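Long-range contact in hypothetical methylmalonyl-CoA decarboxylase alpha subunit (Sulfolobus tokodaii, PDB 1X0U), which is of uncharacterised function but belongs to the carboxyl transferase family and has the crotonase-like fold shared by such subunits: residues K309-R321 / V327-G339. Sequence-based numbering, arbitrary orientation.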
loop_
_atom_site.group_PDB
_atom_site.type_symbol
_atom_site.label_atom_id
_atom_site.label_comp_id
_atom_site.label_asym_id
_atom_site.label_seq_id
_atom_site.Cartn_x
_atom_site.Cartn_y
_atom_site.Cartn_z
ATOM N N LYS A 309 7.887 -39.876 3.136
ATOM C CA LYS A 309 8.314 -40.932 4.045
ATOM C C LYS A 309 9.361 -41.887 3.469
ATOM O O LYS A 309 10.361 -42.177 4.121
ATOM C CB LYS A 309 7.097 -41.733 4.523
ATOM C CG LYS A 309 7.399 -42.671 5.681
ATOM C CD LYS A 309 6.131 -43.331 6.215
ATOM C CE LYS A 309 6.449 -44.314 7.340
ATOM N NZ LYS A 309 5.211 -44.883 7.958
ATOM N N HIS A 310 9.151 -42.341 2.238
ATOM C CA HIS A 310 10.060 -43.291 1.610
ATOM C C HIS A 310 11.198 -42.728 0.771
ATOM O O HIS A 310 11.979 -43.485 0.196
ATOM C CB HIS A 310 9.240 -44.284 0.786
ATOM C CG HIS A 310 8.138 -44.922 1.564
ATOM N ND1 HIS A 310 6.816 -44.849 1.180
ATOM C CD2 HIS A 310 8.152 -45.579 2.749
ATOM C CE1 HIS A 310 6.062 -45.428 2.098
ATOM N NE2 HIS A 310 6.848 -45.879 3.061
ATOM N N TRP A 311 11.304 -41.408 0.699
ATOM C CA TRP A 311 12.381 -40.782 -0.071
ATOM C C TRP A 311 13.329 -40.073 0.903
ATOM O O TRP A 311 12.883 -39.363 1.802
ATOM C CB TRP A 311 11.799 -39.768 -1.074
ATOM C CG TRP A 311 12.810 -39.193 -2.025
ATOM C CD1 TRP A 311 13.646 -39.888 -2.854
ATOM C CD2 TRP A 311 13.069 -37.805 -2.271
ATOM N NE1 TRP A 311 14.405 -39.021 -3.603
ATOM C CE2 TRP A 311 14.071 -37.737 -3.267
ATOM C CE3 TRP A 311 12.549 -36.612 -1.749
ATOM C CZ2 TRP A 311 14.563 -36.519 -3.753
ATOM C CZ3 TRP A 311 13.042 -35.399 -2.235
ATOM C CH2 TRP A 311 14.036 -35.364 -3.227
ATOM N N ALA A 312 14.630 -40.274 0.728
ATOM C CA ALA A 312 15.619 -39.649 1.605
ATOM C C ALA A 312 15.186 -39.739 3.077
ATOM O O ALA A 312 14.789 -38.738 3.685
ATOM C CB ALA A 312 15.816 -38.185 1.205
ATOM N N GLN A 313 15.254 -40.943 3.642
ATOM C CA GLN A 313 14.876 -41.159 5.035
ATOM C C GLN A 313 15.964 -40.499 5.872
ATOM O O GLN A 313 15.931 -40.472 7.095
ATOM C CB GLN A 313 14.764 -42.657 5.306
ATOM C CG GLN A 313 13.838 -43.337 4.316
ATOM C CD GLN A 313 13.347 -44.689 4.790
ATOM O OE1 GLN A 313 14.123 -45.648 4.906
ATOM N NE2 GLN A 313 12.048 -44.774 5.071
ATOM N N ASN A 314 16.920 -39.969 5.127
ATOM C CA ASN A 314 18.081 -39.214 5.555
ATOM C C ASN A 314 17.587 -38.168 6.588
ATOM O O ASN A 314 18.245 -37.911 7.597
ATOM C CB ASN A 314 18.641 -38.592 4.251
ATOM C CG ASN A 314 19.828 -37.702 4.463
ATOM O OD1 ASN A 314 19.804 -36.789 5.286
ATOM N ND2 ASN A 314 20.870 -37.935 3.693
ATOM N N ILE A 315 16.425 -37.561 6.323
ATOM C CA ILE A 315 15.823 -36.600 7.249
ATOM C C ILE A 315 14.323 -36.829 7.265
ATOM O O ILE A 315 13.764 -37.375 6.318
ATOM C CB ILE A 315 16.095 -35.096 6.881
ATOM C CG1 ILE A 315 15.099 -34.594 5.839
ATOM C CG2 ILE A 315 17.507 -34.941 6.370
ATOM C CD1 ILE A 315 15.300 -35.157 4.465
ATOM N N ILE A 316 13.672 -36.413 8.341
ATOM C CA ILE A 316 12.233 -36.598 8.472
ATOM C C ILE A 316 11.491 -35.275 8.503
ATOM O O ILE A 316 11.916 -34.319 9.163
ATOM C CB ILE A 316 11.890 -37.343 9.761
ATOM C CG1 ILE A 316 12.648 -38.678 9.813
ATOM C CG2 ILE A 316 10.394 -37.563 9.839
ATOM C CD1 ILE A 316 12.911 -39.175 11.244
ATOM N N VAL A 317 10.375 -35.220 7.785
ATOM C CA VAL A 317 9.553 -34.018 7.742
ATOM C C VAL A 317 8.099 -34.432 7.698
ATOM O O VAL A 317 7.747 -35.428 7.065
ATOM C CB VAL A 317 9.862 -33.125 6.494
ATOM C CG1 VAL A 317 11.314 -32.631 6.545
ATOM C CG2 VAL A 317 9.579 -33.894 5.187
ATOM N N GLY A 318 7.255 -33.670 8.376
ATOM C CA GLY A 318 5.850 -33.990 8.383
ATOM C C GLY A 318 5.050 -33.029 9.228
ATOM O O GLY A 318 5.597 -32.079 9.811
ATOM N N PHE A 319 3.749 -33.294 9.289
ATOM C CA PHE A 319 2.817 -32.475 10.041
ATOM C C PHE A 319 2.362 -33.179 11.310
ATOM O O PHE A 319 2.369 -34.409 11.404
ATOM C CB PHE A 319 1.580 -32.153 9.190
ATOM C CG PHE A 319 1.883 -31.387 7.923
ATOM C CD1 PHE A 319 1.666 -31.968 6.675
ATOM C CD2 PHE A 319 2.367 -30.083 7.979
ATOM C CE1 PHE A 319 1.930 -31.258 5.499
ATOM C CE2 PHE A 319 2.632 -29.370 6.811
ATOM C CZ PHE A 319 2.411 -29.962 5.565
ATOM N N ALA A 320 1.950 -32.375 12.281
ATOM C CA ALA A 320 1.472 -32.887 13.550
ATOM C C ALA A 320 0.836 -31.724 14.268
ATOM O O ALA A 320 0.863 -30.595 13.788
ATOM C CB ALA A 320 2.637 -33.427 14.379
ATOM N N ARG A 321 0.254 -31.998 15.420
ATOM C CA ARG A 321 -0.328 -30.934 16.199
ATOM C C ARG A 321 0.337 -30.929 17.552
ATOM O O ARG A 321 0.701 -31.981 18.075
ATOM C CB ARG A 321 -1.836 -31.137 16.361
ATOM C CG ARG A 321 -2.626 -30.720 15.140
ATOM C CD ARG A 321 -4.051 -31.212 15.198
ATOM N NE ARG A 321 -4.713 -31.012 13.913
ATOM C CZ ARG A 321 -5.016 -29.823 13.412
ATOM N NH1 ARG A 321 -4.722 -28.730 14.100
ATOM N NH2 ARG A 321 -5.593 -29.724 12.215
ATOM N N VAL A 327 1.928 -27.950 13.280
ATOM C CA VAL A 327 3.338 -27.630 13.207
ATOM C C VAL A 327 3.911 -28.527 12.129
ATOM O O VAL A 327 3.346 -29.569 11.819
ATOM C CB VAL A 327 4.100 -27.910 14.545
ATOM C CG1 VAL A 327 3.467 -27.114 15.689
ATOM C CG2 VAL A 327 4.092 -29.395 14.855
ATOM N N GLY A 328 5.014 -28.083 11.544
ATOM C CA GLY A 328 5.708 -28.854 10.541
ATOM C C GLY A 328 6.971 -29.234 11.279
ATOM O O GLY A 328 7.495 -28.445 12.061
ATOM N N ILE A 329 7.468 -30.434 11.055
ATOM C CA ILE A 329 8.661 -30.856 11.751
ATOM C C ILE A 329 9.738 -31.299 10.794
ATOM O O ILE A 329 9.458 -31.964 9.800
ATOM C CB ILE A 329 8.327 -31.987 12.744
ATOM C CG1 ILE A 329 7.546 -31.392 13.915
ATOM C CG2 ILE A 329 9.604 -32.674 13.234
ATOM C CD1 ILE A 329 7.035 -32.392 14.887
ATOM N N VAL A 330 10.967 -30.882 11.083
ATOM C CA VAL A 330 12.122 -31.252 10.285
ATOM C C VAL A 330 13.064 -31.864 11.310
ATOM O O VAL A 330 13.477 -31.194 12.267
ATOM C CB VAL A 330 12.781 -30.025 9.635
ATOM C CG1 VAL A 330 13.953 -30.455 8.763
ATOM C CG2 VAL A 330 11.761 -29.280 8.810
ATOM N N ALA A 331 13.398 -33.137 11.125
ATOM C CA ALA A 331 14.256 -33.816 12.087
ATOM C C ALA A 331 15.204 -34.803 11.429
ATOM O O ALA A 331 14.774 -35.641 10.645
ATOM C CB ALA A 331 13.380 -34.527 13.117
ATOM N N ASN A 332 16.490 -34.701 11.749
ATOM C CA ASN A 332 17.492 -35.596 11.183
ATOM C C ASN A 332 17.248 -37.021 11.661
ATOM O O ASN A 332 16.861 -37.246 12.809
ATOM C CB ASN A 332 18.889 -35.138 11.579
ATOM C CG ASN A 332 19.143 -33.689 11.213
ATOM O OD1 ASN A 332 19.167 -33.325 10.032
ATOM N ND2 ASN A 332 19.312 -32.851 12.223
ATOM N N ASN A 333 17.455 -37.981 10.766
ATOM C CA ASN A 333 17.227 -39.385 11.087
ATOM C C ASN A 333 18.559 -40.101 11.207
ATOM O O ASN A 333 19.260 -40.291 10.215
ATOM C CB ASN A 333 16.373 -40.041 9.992
ATOM C CG ASN A 333 15.986 -41.477 10.324
ATOM O OD1 ASN A 333 15.353 -42.166 9.518
ATOM N ND2 ASN A 333 16.360 -41.930 11.507
ATOM N N PRO A 334 18.930 -40.497 12.433
ATOM C CA PRO A 334 20.188 -41.197 12.720
ATOM C C PRO A 334 20.273 -42.555 12.019
ATOM O O PRO A 334 21.352 -43.013 11.649
ATOM C CB PRO A 334 20.158 -41.358 14.243
ATOM C CG PRO A 334 19.254 -40.259 14.714
ATOM C CD PRO A 334 18.165 -40.266 13.668
ATOM N N GLU A 335 19.121 -43.183 11.840
ATOM C CA GLU A 335 19.030 -44.495 11.213
ATOM C C GLU A 335 19.386 -44.565 9.722
ATOM O O GLU A 335 19.559 -45.652 9.187
ATOM C CB GLU A 335 17.633 -45.054 11.444
ATOM C CG GLU A 335 17.347 -45.328 12.901
ATOM C CD GLU A 335 15.894 -45.668 13.168
ATOM O OE1 GLU A 335 15.618 -46.191 14.268
ATOM O OE2 GLU A 335 15.036 -45.407 12.289
ATOM N N GLU A 336 19.508 -43.420 9.056
ATOM C CA GLU A 336 19.865 -43.410 7.633
ATOM C C GLU A 336 20.988 -42.406 7.419
ATOM O O GLU A 336 20.836 -41.241 7.757
ATOM C CB GLU A 336 18.638 -43.047 6.776
ATOM C CG GLU A 336 18.868 -43.064 5.268
ATOM C CD GLU A 336 19.300 -44.428 4.733
ATOM O OE1 GLU A 336 18.935 -45.458 5.348
ATOM O OE2 GLU A 336 19.995 -44.469 3.687
ATOM N N PHE A 337 22.110 -42.861 6.863
ATOM C CA PHE A 337 23.264 -41.994 6.627
ATOM C C PHE A 337 23.758 -41.346 7.942
ATOM O O PHE A 337 24.456 -40.328 7.929
ATOM C CB PHE A 337 22.911 -40.899 5.607
ATOM C CG PHE A 337 23.084 -41.321 4.166
ATOM C CD1 PHE A 337 22.191 -40.889 3.191
ATOM C CD2 PHE A 337 24.145 -42.133 3.786
ATOM C CE1 PHE A 337 22.357 -41.264 1.850
ATOM C CE2 PHE A 337 24.321 -42.512 2.455
ATOM C CZ PHE A 337 23.423 -42.077 1.486
ATOM N N GLY A 338 23.397 -41.955 9.070
ATOM C CA GLY A 338 23.809 -41.426 10.353
ATOM C C GLY A 338 23.261 -40.032 10.589
ATOM O O GLY A 338 23.766 -39.308 11.432
ATOM N N GLY A 339 22.224 -39.654 9.845
ATOM C CA GLY A 339 21.641 -38.334 10.012
ATOM C C GLY A 339 22.342 -37.283 9.172
ATOM O O GLY A 339 21.985 -36.115 9.203
#
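The carbonyl O of A331 takes the amide of I316 at 2.7 Å from N to O, and I316 O receives A331 N in return at the same length. This reciprocal pair belongs to an antiparallel beta hairpin, strands 315-322 and 325-332, near one end of the mixed sheet of a crotonase-like domain, between strand 305-307 and strand 363-369; the axes of 315-321 and 327-332 run 168° apart. Two more hydrogen-bonded pairs, G318 with I329 and A320 with V327, repeat the pattern. G318 O accepts I329 N at 2.8 Å and also meets the CA of G328 at 3.3 Å. I329 O is likewise shared, between G318 N and a CA-H...O contact from V317 CA.

On one face V317 CG1 lies against V330 CG2 at 4.1 Å, and F319 turns the edge of its ring to V327 O while meeting F352 of helix 343-358. The other face carries I316, where a chi1 of -56° sets CG1 beside the backbone N and the extended chi2 then carries CD1 on to N333 CB at 3.8 Å; R292 of helix 291-298 touches both residues.

Beyond N332 the partner strand gives way to a type I turn, N333 to E336. The pairing reaches that turn through a longer bond, N333 N to N314 O at 3.3 Å, with the donor 38° above the carbonyl plane.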